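Local coordinates for protein vanadium-dependent bromoperoxidase (Corallina officinalis, PDB 1QHB) that catalyses the halogenation of organic substrates with hydrogen peroxide and bromide, working as a homododecamer that carries one vanadate and one stabilising calcium per subunit, at residues Ala338-Asn341 and Ala342-Leu346. Sequence-based numbering, arbitrary orientation.
Sequences AYLN and ACLIL
Leu340 and Leu344 meet one turn apart on the alpha-helix 337-349, CD1 of Leu340 lying 4.4 Å from CG of Leu344. Four consecutive i to i+4 N-H...O bonds, donated by Ala342 through Ile345, join the two segments within the helical vanadium haloperoxidase fold. The leucine pair lies beside the backbone bond that joins the same two residues, Leu344 N to Leu340 O at 2.9 Å, in which the N-H approaches nearly along the C=O axis. With CG of Leu344 beside its own backbone N (chi1 -66°), the branch folds back over the preceding turn and rests 3.4 Å from Leu340 O. Ile345 does the same one residue on: its CG1 comes to 3.4 Å from Asn341 O, the acceptor of the Ile345 N-H. Cys343 turns the other way, SG anti to its backbone N (chi1 -168°), and it is CB that lies against the carbonyl oxygens of Tyr339 and Leu340. Cys343 N binds Tyr339 O at 2.9 Å, the N-H pointing almost straight at its acceptor (162°), whereas the bond from Ala342 N to Ala338 O is longer and more bent.

Around this buried helix, Tyr339 packs on Ala489, Cys492 and Val493 of helix 484-499 and on Leu537 and Val541 of helix 530-548. These two helices carry His485 and Arg545, which belong to the vanadate-binding site; the Tyr339 side chain is about 6 Å from that of His485, which places Tyr339 just behind the vanadate pocket, probably as part of its second shell. Elsewhere, Leu344 and Ile345 lie on Ile271 of strand 270-273, and Leu340 reaches the subunit interface, packing on Tyr273 of a second subunit. Asn341 reaches the same interface, its ND2 hydrogen-bonded to OH of that Tyr273. Back within the helix, CB of Ala338 stands 3.8 Å above the centre of the Tyr339 ring.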
loop_
_atom_site.group_PDB
_atom_site.type_symbol
_atom_site.label_atom_id
_atom_site.label_comp_id
_atom_site.label_asym_id
_atom_site.label_seq_id
_atom_site.Cartn_x
_atom_site.Cartn_y
_atom_site.Cartn_z
ATOM N N ALA A 338 -13.271 22.514 41.241
ATOM C CA ALA A 338 -12.272 22.629 42.295
ATOM C C ALA A 338 -10.890 22.908 41.721
ATOM O O ALA A 338 -10.138 23.636 42.342
ATOM C CB ALA A 338 -12.272 21.349 43.138
ATOM N N TYR A 339 -10.556 22.309 40.582
ATOM C CA TYR A 339 -9.210 22.347 39.979
ATOM C C TYR A 339 -9.041 23.608 39.181
ATOM O O TYR A 339 -7.960 24.218 39.103
ATOM C CB TYR A 339 -8.931 21.042 39.187
ATOM C CG TYR A 339 -9.640 19.916 39.956
ATOM C CD1 TYR A 339 -9.178 19.470 41.164
ATOM C CD2 TYR A 339 -10.850 19.438 39.472
ATOM C CE1 TYR A 339 -9.890 18.517 41.895
ATOM C CE2 TYR A 339 -11.587 18.495 40.178
ATOM C CZ TYR A 339 -11.110 18.048 41.392
ATOM O OH TYR A 339 -11.842 17.138 42.111
ATOM N N LEU A 340 -10.129 24.091 38.608
ATOM C CA LEU A 340 -10.073 25.367 37.896
ATOM C C LEU A 340 -9.885 26.487 38.919
ATOM O O LEU A 340 -9.063 27.381 38.777
ATOM C CB LEU A 340 -11.337 25.524 37.051
ATOM C CG LEU A 340 -11.618 26.951 36.563
ATOM C CD1 LEU A 340 -10.566 27.399 35.570
ATOM C CD2 LEU A 340 -13.033 27.057 36.041
ATOM N N ASN A 341 -10.547 26.385 40.063
ATOM C CA ASN A 341 -10.407 27.399 41.130
ATOM C C ASN A 341 -9.001 27.337 41.716
ATOM O O ASN A 341 -8.511 28.412 42.012
ATOM C CB ASN A 341 -11.411 27.196 42.269
ATOM C CG ASN A 341 -12.839 27.439 41.807
ATOM O OD1 ASN A 341 -13.750 27.190 42.622
ATOM N ND2 ASN A 341 -13.050 27.856 40.569
ATOM N N ALA A 342 -8.448 26.138 41.845
ATOM C CA ALA A 342 -7.083 25.986 42.350
ATOM C C ALA A 342 -6.108 26.650 41.395
ATOM O O ALA A 342 -5.270 27.468 41.766
ATOM C CB ALA A 342 -6.719 24.521 42.475
ATOM N N CYS A 343 -6.332 26.381 40.099
ATOM C CA CYS A 343 -5.539 27.028 39.081
ATOM C C CYS A 343 -5.569 28.531 39.096
ATOM O O CYS A 343 -4.507 29.130 39.006
ATOM C CB CYS A 343 -5.976 26.521 37.691
ATOM S SG CYS A 343 -4.895 26.941 36.295
ATOM N N LEU A 344 -6.738 29.121 39.276
ATOM C CA LEU A 344 -6.867 30.571 39.368
ATOM C C LEU A 344 -6.133 31.155 40.574
ATOM O O LEU A 344 -5.522 32.206 40.423
ATOM C CB LEU A 344 -8.338 30.943 39.388
ATOM C CG LEU A 344 -9.182 30.677 38.136
ATOM C CD1 LEU A 344 -10.655 30.867 38.494
ATOM C CD2 LEU A 344 -8.816 31.637 37.016
ATOM N N ILE A 345 -6.120 30.480 41.715
ATOM C CA ILE A 345 -5.371 30.935 42.888
ATOM C C ILE A 345 -3.874 30.929 42.547
ATOM O O ILE A 345 -3.141 31.853 42.905
ATOM C CB ILE A 345 -5.677 30.001 44.069
ATOM C CG1 ILE A 345 -7.126 30.257 44.558
ATOM C CG2 ILE A 345 -4.746 30.268 45.254
ATOM C CD1 ILE A 345 -7.631 29.242 45.582
ATOM N N LEU A 346 -3.406 29.834 41.935
ATOM C CA LEU A 346 -2.003 29.659 41.602
ATOM C C LEU A 346 -1.602 30.739 40.622
ATOM O O LEU A 346 -0.544 31.354 40.806
ATOM C CB LEU A 346 -1.687 28.273 41.019
ATOM C CG LEU A 346 -1.929 27.058 41.909
ATOM C CD1 LEU A 346 -1.855 25.742 41.171
ATOM C CD2 LEU A 346 -0.916 27.038 43.051
#